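Local coordinates for putative acyl-[acyl-carrier-protein]--UDP-N-acetylglucosamine O-acyltransferase (Bacteroides fragilis, PDB 4R36), which probably transfers an acyl chain from acyl carrier protein to a hydroxyl of UDP-N-acetylglucosamine, at residues 196-210 against 227-239. Residues are numbered along the deposited sequence; the frame is centred on the assembly and turned at random.
Sequences PYIIAGREPIAYSGI and NIHNAYRIIYQSG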
ATOM      1  N   PRO A 196     -10.647 -24.015  -0.589  1.00 15.12           N
ATOM      2  CA  PRO A 196      -9.242 -24.488  -0.572  1.00 16.22           C
ATOM      3  C   PRO A 196      -8.703 -24.970  -1.893  1.00 14.84           C
ATOM      4  O   PRO A 196      -9.508 -25.399  -2.739  1.00 17.52           O
ATOM      5  CB  PRO A 196      -9.249 -25.597   0.441  1.00 16.63           C
ATOM      6  CG  PRO A 196     -10.654 -25.953   0.621  1.00 17.48           C
ATOM      7  CD  PRO A 196     -11.479 -24.734   0.362  1.00 16.47           C
ATOM      8  N   TYR A 197      -7.400 -24.831  -2.106  1.00 14.66           N
ATOM      9  CA  TYR A 197      -6.671 -25.368  -3.246  1.00 15.16           C
ATOM     10  C   TYR A 197      -6.780 -24.566  -4.575  1.00 14.85           C
ATOM     11  O   TYR A 197      -6.213 -24.979  -5.558  1.00 18.31           O
ATOM     12  CB  TYR A 197      -7.069 -26.846  -3.523  1.00 16.80           C
ATOM     13  CG  TYR A 197      -7.009 -27.714  -2.325  1.00 16.20           C
ATOM     14  CD1 TYR A 197      -5.796 -28.002  -1.733  1.00 17.54           C
ATOM     15  CD2 TYR A 197      -8.152 -28.323  -1.837  1.00 16.03           C
ATOM     16  CE1 TYR A 197      -5.726 -28.802  -0.600  1.00 18.63           C
ATOM     17  CE2 TYR A 197      -8.103 -29.098  -0.680  1.00 16.91           C
ATOM     18  CZ  TYR A 197      -6.878 -29.377  -0.114  1.00 19.42           C
ATOM     19  OH  TYR A 197      -6.826 -30.079   1.029  1.00 19.05           O
ATOM     20  N   ILE A 198      -7.583 -23.488  -4.627  1.00 15.98           N
ATOM     21  CA  ILE A 198      -7.807 -22.794  -5.899  1.00 16.45           C
ATOM     22  C   ILE A 198      -6.878 -21.606  -6.119  1.00 16.80           C
ATOM     23  O   ILE A 198      -6.247 -21.102  -5.173  1.00 17.67           O
ATOM     24  CB  ILE A 198      -9.270 -22.351  -6.083  1.00 16.10           C
ATOM     25  CG1 ILE A 198      -9.689 -21.173  -5.207  1.00 16.67           C
ATOM     26  CG2 ILE A 198     -10.213 -23.525  -5.848  1.00 17.86           C
ATOM     27  CD1 ILE A 198     -10.916 -20.450  -5.685  1.00 19.22           C
ATOM     28  N   ILE A 199      -6.790 -21.203  -7.376  1.00 16.75           N
ATOM     29  CA  ILE A 199      -6.293 -19.899  -7.757  1.00 16.43           C
ATOM     30  C   ILE A 199      -7.458 -18.945  -7.884  1.00 15.48           C
ATOM     31  O   ILE A 199      -8.480 -19.240  -8.534  1.00 15.91           O
ATOM     32  CB  ILE A 199      -5.505 -19.955  -9.060  1.00 17.44           C
ATOM     33  CG1 ILE A 199      -4.351 -20.973  -8.980  1.00 21.68           C
ATOM     34  CG2 ILE A 199      -4.974 -18.571  -9.455  1.00 18.46           C
ATOM     35  CD1 ILE A 199      -3.674 -21.221 -10.315  1.00 22.26           C
ATOM     36  N   ALA A 200      -7.348 -17.773  -7.236  1.00 16.34           N
ATOM     37  CA  ALA A 200      -8.339 -16.736  -7.347  1.00 17.21           C
ATOM     38  C   ALA A 200      -7.658 -15.540  -7.964  1.00 17.80           C
ATOM     39  O   ALA A 200      -6.597 -15.091  -7.494  1.00 15.82           O
ATOM     40  CB  ALA A 200      -8.920 -16.380  -6.003  1.00 19.33           C
ATOM     41  N   GLY A 201      -8.244 -15.046  -9.039  1.00 17.28           N
ATOM     42  CA  GLY A 201      -7.683 -13.919  -9.775  1.00 17.77           C
ATOM     43  C   GLY A 201      -8.686 -13.154 -10.591  1.00 16.91           C
ATOM     44  O   GLY A 201      -9.898 -13.432 -10.515  1.00 16.91           O
ATOM     45  N   ARG A 202      -8.184 -12.156 -11.324  1.00 16.35           N
ATOM     46  CA  ARG A 202      -8.989 -11.237 -12.140  1.00 17.16           C
ATOM     47  C   ARG A 202      -9.770 -10.198 -11.340  1.00 16.15           C
ATOM     48  O   ARG A 202      -9.876 -10.270 -10.120  1.00 18.27           O
ATOM     49  CB  ARG A 202      -9.962 -11.982 -13.059  1.00 19.89           C
ATOM     50  CG  ARG A 202      -9.180 -13.035 -13.866  1.00 23.94           C
ATOM     51  CD  ARG A 202      -9.959 -13.659 -15.000  1.00 29.48           C
ATOM     52  NE  ARG A 202      -9.202 -14.696 -15.812  1.00 31.15           N
ATOM     53  CZ  ARG A 202      -8.303 -14.499 -16.796  1.00 31.55           C
ATOM     54  NH1 ARG A 202      -7.872 -13.299 -17.182  1.00 39.16           N
ATOM     55  NH2 ARG A 202      -7.836 -15.530 -17.457  1.00 34.83           N
ATOM     56  N   GLU A 203     -10.369  -9.276 -12.078  1.00 15.30           N
ATOM     57  CA  GLU A 203     -11.354  -8.365 -11.534  1.00 17.06           C
ATOM     58  C   GLU A 203     -12.648  -8.404 -12.362  1.00 17.14           C
ATOM     59  O   GLU A 203     -12.563  -8.211 -13.570  1.00 17.53           O
ATOM     60  CB  GLU A 203     -10.793  -6.930 -11.656  1.00 19.32           C
ATOM     61  CG  GLU A 203     -11.772  -5.799 -11.341  1.00 22.57           C
ATOM     62  CD  GLU A 203     -12.364  -5.837  -9.946  1.00 25.56           C
ATOM     63  OE1 GLU A 203     -11.719  -6.357  -9.028  1.00 29.02           O
ATOM     64  OE2 GLU A 203     -13.508  -5.326  -9.758  1.00 26.23           O
ATOM     65  N   PRO A 204     -13.797  -8.588 -11.745  1.00 18.05           N
ATOM     66  CA  PRO A 204     -13.948  -9.053 -10.354  1.00 17.00           C
ATOM     67  C   PRO A 204     -13.262 -10.413 -10.134  1.00 17.63           C
ATOM     68  O   PRO A 204     -13.040 -11.154 -11.078  1.00 14.56           O
ATOM     69  CB  PRO A 204     -15.471  -9.204 -10.167  1.00 19.53           C
ATOM     70  CG  PRO A 204     -16.087  -8.518 -11.367  1.00 18.99           C
ATOM     71  CD  PRO A 204     -15.100  -8.574 -12.486  1.00 18.10           C
ATOM     72  N   ILE A 205     -12.936 -10.712  -8.883  1.00 15.99           N
ATOM     73  CA  ILE A 205     -12.217 -11.939  -8.579  1.00 15.84           C
ATOM     74  C   ILE A 205     -12.987 -13.190  -9.058  1.00 17.56           C
ATOM     75  O   ILE A 205     -14.228 -13.170  -9.067  1.00 16.04           O
ATOM     76  CB  ILE A 205     -11.921 -12.006  -7.046  1.00 15.86           C
ATOM     77  CG1 ILE A 205     -10.719 -12.903  -6.812  1.00 18.74           C
ATOM     78  CG2 ILE A 205     -13.149 -12.387  -6.224  1.00 17.26           C
ATOM     79  CD1 ILE A 205     -10.197 -12.890  -5.380  1.00 19.60           C
ATOM     80  N   ALA A 206     -12.269 -14.247  -9.376  1.00 17.01           N
ATOM     81  CA  ALA A 206     -12.873 -15.454  -9.949  1.00 17.16           C
ATOM     82  C   ALA A 206     -12.022 -16.626  -9.734  1.00 16.86           C
ATOM     83  O   ALA A 206     -10.761 -16.559  -9.844  1.00 16.08           O
ATOM     84  CB  ALA A 206     -13.076 -15.268 -11.446  1.00 18.88           C
ATOM     85  N   TYR A 207     -12.690 -17.767  -9.557  1.00 15.13           N
ATOM     86  CA  TYR A 207     -12.018 -19.043  -9.656  1.00 14.37           C
ATOM     87  C   TYR A 207     -11.302 -19.187 -10.961  1.00 15.61           C
ATOM     88  O   TYR A 207     -11.891 -18.918 -11.976  1.00 16.41           O
ATOM     89  CB  TYR A 207     -13.074 -20.148  -9.523  1.00 16.12           C
ATOM     90  CG  TYR A 207     -12.580 -21.468  -9.954  1.00 16.19           C
ATOM     91  CD1 TYR A 207     -11.752 -22.215  -9.150  1.00 17.72           C
ATOM     92  CD2 TYR A 207     -12.925 -21.978 -11.202  1.00 19.22           C
ATOM     93  CE1 TYR A 207     -11.307 -23.467  -9.539  1.00 19.99           C
ATOM     94  CE2 TYR A 207     -12.457 -23.250 -11.607  1.00 22.93           C
ATOM     95  CZ  TYR A 207     -11.646 -23.971 -10.769  1.00 20.79           C
ATOM     96  OH  TYR A 207     -11.159 -25.194 -11.166  1.00 20.37           O
ATOM     97  N   SER A 208     -10.015 -19.519 -10.945  1.00 15.77           N
ATOM     98  CA  SER A 208      -9.135 -19.459 -12.121  1.00 17.50           C
ATOM     99  C   SER A 208      -8.346 -20.753 -12.225  1.00 16.69           C
ATOM    100  O   SER A 208      -7.180 -20.729 -12.612  1.00 19.12           O
ATOM    101  CB  SER A 208      -8.205 -18.266 -11.993  1.00 17.92           C
ATOM    102  OG  SER A 208      -8.958 -17.049 -11.984  1.00 18.07           O
ATOM    103  N   GLY A 209      -8.937 -21.844 -11.731  1.00 16.32           N
ATOM    104  CA  GLY A 209      -8.357 -23.169 -11.797  1.00 19.25           C
ATOM    105  C   GLY A 209      -7.745 -23.538 -10.481  1.00 20.03           C
ATOM    106  O   GLY A 209      -7.942 -22.841  -9.476  1.00 20.07           O
ATOM    107  N   ILE A 210      -6.973 -24.616 -10.496  1.00 22.05           N
ATOM    108  CA  ILE A 210      -6.311 -25.159  -9.266  1.00 23.26           C
ATOM    109  C   ILE A 210      -4.919 -24.726  -9.089  1.00 21.25           C
ATOM    110  O   ILE A 210      -4.253 -24.533 -10.070  1.00 23.45           O
ATOM    111  CB  ILE A 210      -6.302 -26.691  -9.378  1.00 26.85           C
ATOM    112  CG1 ILE A 210      -7.703 -27.172  -9.467  1.00 27.60           C
ATOM    113  CG2 ILE A 210      -5.600 -27.352  -8.213  1.00 33.68           C
ATOM    114  CD1 ILE A 210      -8.629 -26.567  -8.485  1.00 24.54           C
ATOM    115  N   ASN A 227      -8.308 -35.243  -8.550  1.00 21.99           N
ATOM    116  CA  ASN A 227      -9.570 -35.287  -7.840  1.00 22.83           C
ATOM    117  C   ASN A 227     -10.045 -33.892  -7.413  1.00 20.76           C
ATOM    118  O   ASN A 227     -11.235 -33.592  -7.484  1.00 19.31           O
ATOM    119  CB  ASN A 227      -9.491 -36.260  -6.635  1.00 23.67           C
ATOM    120  CG  ASN A 227      -9.273 -37.752  -7.072  1.00 25.07           C
ATOM    121  OD1 ASN A 227      -9.512 -38.118  -8.227  1.00 23.97           O
ATOM    122  ND2 ASN A 227      -8.812 -38.580  -6.154  1.00 24.48           N
ATOM    123  N   ILE A 228      -9.098 -33.094  -6.943  1.00 20.09           N
ATOM    124  CA  ILE A 228      -9.397 -31.739  -6.524  1.00 19.08           C
ATOM    125  C   ILE A 228      -9.908 -30.989  -7.759  1.00 19.77           C
ATOM    126  O   ILE A 228     -10.911 -30.244  -7.707  1.00 14.94           O
ATOM    127  CB  ILE A 228      -8.151 -31.070  -5.906  1.00 19.39           C
ATOM    128  CG1 ILE A 228      -7.846 -31.710  -4.554  1.00 20.20           C
ATOM    129  CG2 ILE A 228      -8.315 -29.539  -5.776  1.00 18.23           C
ATOM    130  CD1 ILE A 228      -6.486 -31.377  -3.998  1.00 22.96           C
ATOM    131  N   HIS A 229      -9.230 -31.212  -8.881  1.00 21.68           N
ATOM    132  CA  HIS A 229      -9.620 -30.517 -10.098  1.00 24.81           C
ATOM    133  C   HIS A 229     -11.024 -30.888 -10.513  1.00 21.01           C
ATOM    134  O   HIS A 229     -11.867 -30.032 -10.824  1.00 18.24           O
ATOM    135  CB  HIS A 229      -8.586 -30.820 -11.234  1.00 31.91           C
ATOM    136  CG  HIS A 229      -8.558 -29.754 -12.261  1.00 44.97           C
ATOM    137  ND1 HIS A 229      -7.406 -29.331 -12.878  1.00 58.56           N
ATOM    138  CD2 HIS A 229      -9.541 -28.916 -12.676  1.00 52.98           C
ATOM    139  CE1 HIS A 229      -7.700 -28.347 -13.711  1.00 61.42           C
ATOM    140  NE2 HIS A 229      -8.990 -28.076 -13.604  1.00 55.50           N
ATOM    141  N   ASN A 230     -11.320 -32.181 -10.466  1.00 18.78           N
ATOM    142  CA  ASN A 230     -12.653 -32.665 -10.745  1.00 21.04           C
ATOM    143  C   ASN A 230     -13.720 -32.176  -9.802  1.00 20.40           C
ATOM    144  O   ASN A 230     -14.810 -31.817 -10.259  1.00 18.00           O
ATOM    145  CB  ASN A 230     -12.663 -34.185 -10.860  1.00 24.16           C
ATOM    146  CG  ASN A 230     -12.007 -34.647 -12.166  1.00 29.56           C
ATOM    147  OD1 ASN A 230     -11.980 -33.894 -13.147  1.00 32.68           O
ATOM    148  ND2 ASN A 230     -11.408 -35.827 -12.159  1.00 34.93           N
ATOM    149  N   ALA A 231     -13.412 -32.073  -8.504  1.00 17.58           N
ATOM    150  CA  ALA A 231     -14.401 -31.482  -7.605  1.00 17.09           C
ATOM    151  C   ALA A 231     -14.745 -30.029  -8.022  1.00 16.37           C
ATOM    152  O   ALA A 231     -15.914 -29.640  -8.055  1.00 17.14           O
ATOM    153  CB  ALA A 231     -13.905 -31.526  -6.172  1.00 18.32           C
ATOM    154  N   TYR A 232     -13.730 -29.246  -8.374  1.00 16.78           N
ATOM    155  CA  TYR A 232     -14.001 -27.871  -8.779  1.00 16.98           C
ATOM    156  C   TYR A 232     -14.618 -27.680 -10.134  1.00 16.61           C
ATOM    157  O   TYR A 232     -15.339 -26.702 -10.348  1.00 17.27           O
ATOM    158  CB  TYR A 232     -12.778 -26.986  -8.574  1.00 17.20           C
ATOM    159  CG  TYR A 232     -12.588 -26.638  -7.117  1.00 14.95           C
ATOM    160  CD1 TYR A 232     -13.474 -25.821  -6.467  1.00 15.11           C
ATOM    161  CD2 TYR A 232     -11.492 -27.134  -6.389  1.00 13.86           C
ATOM    162  CE1 TYR A 232     -13.353 -25.558  -5.093  1.00 15.01           C
ATOM    163  CE2 TYR A 232     -11.300 -26.819  -5.048  1.00 13.40           C
ATOM    164  CZ  TYR A 232     -12.234 -26.002  -4.403  1.00 15.25           C
ATOM    165  OH  TYR A 232     -12.129 -25.631  -3.086  1.00 15.46           O
ATOM    166  N   ARG A 233     -14.397 -28.607 -11.040  1.00 18.40           N
ATOM    167  CA  ARG A 233     -15.217 -28.671 -12.289  1.00 20.25           C
ATOM    168  C   ARG A 233     -16.653 -28.879 -11.999  1.00 18.17           C
ATOM    169  O   ARG A 233     -17.492 -28.257 -12.581  1.00 20.67           O
ATOM    170  CB  ARG A 233     -14.747 -29.751 -13.286  1.00 23.37           C
ATOM    171  CG  ARG A 233     -13.425 -29.485 -13.886  1.00 29.96           C
ATOM    172  CD  ARG A 233     -12.912 -30.592 -14.848  1.00 33.38           C
ATOM    173  NE  ARG A 233     -11.507 -30.271 -15.114  1.00 39.30           N
ATOM    174  CZ  ARG A 233     -10.430 -31.014 -14.846  1.00 48.00           C
ATOM    175  NH1 ARG A 233     -10.527 -32.232 -14.318  1.00 56.01           N
ATOM    176  NH2 ARG A 233      -9.217 -30.531 -15.141  1.00 55.28           N
ATOM    177  N   ILE A 234     -16.975 -29.766 -11.059  1.00 19.28           N
ATOM    178  CA  ILE A 234     -18.323 -29.948 -10.640  1.00 18.53           C
ATOM    179  C   ILE A 234     -18.861 -28.689  -9.982  1.00 18.98           C
ATOM    180  O   ILE A 234     -19.976 -28.311 -10.226  1.00 20.55           O
ATOM    181  CB  ILE A 234     -18.477 -31.152  -9.681  1.00 18.97           C
ATOM    182  CG1 ILE A 234     -18.267 -32.452 -10.460  1.00 22.29           C
ATOM    183  CG2 ILE A 234     -19.859 -31.155  -9.012  1.00 22.38           C
ATOM    184  CD1 ILE A 234     -17.942 -33.644  -9.569  1.00 21.20           C
ATOM    185  N   ILE A 235     -18.085 -28.082  -9.094  1.00 16.32           N
ATOM    186  CA  ILE A 235     -18.581 -26.956  -8.335  1.00 17.02           C
ATOM    187  C   ILE A 235     -18.789 -25.702  -9.195  1.00 16.80           C
ATOM    188  O   ILE A 235     -19.785 -25.027  -9.072  1.00 17.68           O
ATOM    189  CB  ILE A 235     -17.642 -26.673  -7.101  1.00 17.83           C
ATOM    190  CG1 ILE A 235     -17.824 -27.773  -6.077  1.00 16.43           C
ATOM    191  CG2 ILE A 235     -17.967 -25.328  -6.440  1.00 18.28           C
ATOM    192  CD1 ILE A 235     -16.661 -27.952  -5.145  1.00 17.78           C
ATOM    193  N   TYR A 236     -17.842 -25.400 -10.051  1.00 16.66           N
ATOM    194  CA  TYR A 236     -17.855 -24.141 -10.752  1.00 19.14           C
ATOM    195  C   TYR A 236     -18.301 -24.282 -12.201  1.00 23.39           C
ATOM    196  O   TYR A 236     -18.759 -23.300 -12.743  1.00 24.06           O
ATOM    197  CB  TYR A 236     -16.470 -23.495 -10.759  1.00 18.80           C
ATOM    198  CG  TYR A 236     -16.170 -22.756  -9.492  1.00 18.91           C
ATOM    199  CD1 TYR A 236     -16.796 -21.521  -9.184  1.00 20.25           C
ATOM    200  CD2 TYR A 236     -15.261 -23.230  -8.612  1.00 20.09           C
ATOM    201  CE1 TYR A 236     -16.522 -20.849  -8.002  1.00 18.62           C
ATOM    202  CE2 TYR A 236     -14.976 -22.554  -7.406  1.00 21.21           C
ATOM    203  CZ  TYR A 236     -15.591 -21.358  -7.120  1.00 20.56           C
ATOM    204  OH  TYR A 236     -15.275 -20.690  -5.911  1.00 18.75           O
ATOM    205  N   GLN A 237     -18.146 -25.437 -12.836  1.00 21.18           N
ATOM    206  CA  GLN A 237     -18.289 -25.515 -14.310  1.00 21.34           C
ATOM    207  C   GLN A 237     -19.375 -26.495 -14.759  1.00 25.46           C
ATOM    208  O   GLN A 237     -19.428 -26.831 -15.890  1.00 29.51           O
ATOM    209  CB  GLN A 237     -16.955 -25.910 -14.932  1.00 21.63           C
ATOM    210  CG  GLN A 237     -15.915 -24.863 -14.571  1.00 24.08           C
ATOM    211  CD  GLN A 237     -14.541 -25.116 -15.092  1.00 30.06           C
ATOM    212  OE1 GLN A 237     -13.933 -26.119 -14.823  1.00 32.85           O
ATOM    213  NE2 GLN A 237     -14.018 -24.156 -15.808  1.00 38.06           N
ATOM    214  N   SER A 238     -20.302 -26.877 -13.915  1.00 24.26           N
ATOM    215  CA  SER A 238     -21.279 -27.868 -14.306  1.00 24.81           C
ATOM    216  C   SER A 238     -22.685 -27.331 -14.256  1.00 27.06           C
ATOM    217  O   SER A 238     -23.611 -28.070 -14.490  1.00 26.96           O
ATOM    218  CB  SER A 238     -21.180 -29.034 -13.398  1.00 24.67           C
ATOM    219  OG  SER A 238     -19.839 -29.531 -13.587  1.00 32.09           O
ATOM    220  N   GLY A 239     -22.847 -26.058 -13.931  1.00 23.88           N
ATOM    221  CA  GLY A 239     -24.152 -25.432 -13.892  1.00 25.67           C
ATOM    222  C   GLY A 239     -24.984 -25.830 -12.706  1.00 26.19           C
ATOM    223  O   GLY A 239     -26.170 -25.574 -12.663  1.00 26.45           O
TER
HETATM  224  O   HOH W   1     -11.544 -25.851 -13.728  1.00 31.20           O
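Tyr207 lays its ring over one face of Tyr236 in an offset stack, with centroids 4.4 Å apart and planes at 7°. The slide puts Tyr207 CB above the centre of the Tyr236 ring. With CG set opposite the backbone N about CA-CB (chi1 165°), the Tyr207 ring reaches Tyr236. The backbone N of Gly209 lies over the opposite face of the Tyr207 ring. At the far end, Tyr207 OH reaches Tyr232 CB at 3.5 Å. A water links that hydroxyl to Gln237 OE1 and, weakly, to His229 NE2. Tyr236 OH is hydrogen-bonded to Ile274 O. The hairpin 198-201/206-210 follows the last coils of the left-handed beta helix, and helix 222-237 of the C-terminal helical domain packs on it. Strand 206-210 runs roughly antiparallel to the 227-237 part of this helix, at 153°. Tyr232 takes Ile198 CG2 over its ring centre, 3.6 Å from the centroid. The OH of buried Tyr232 donates a hydrogen bond to Pro196 O at 2.7 Å, in the carbonyl plane and on a lone pair. Ile210 CD1 packs on Tyr232 CD2 at 3.6 Å, while its CG1 sits over one face of His229. Ile210 neighbours Asn211, a UDP-N-acetylglucosamine-binding residue, though no nucleotide is bound here. Ile228 CD1 makes a CH-pi contact over one face of the Tyr197 ring, 4.0 Å from its centroid.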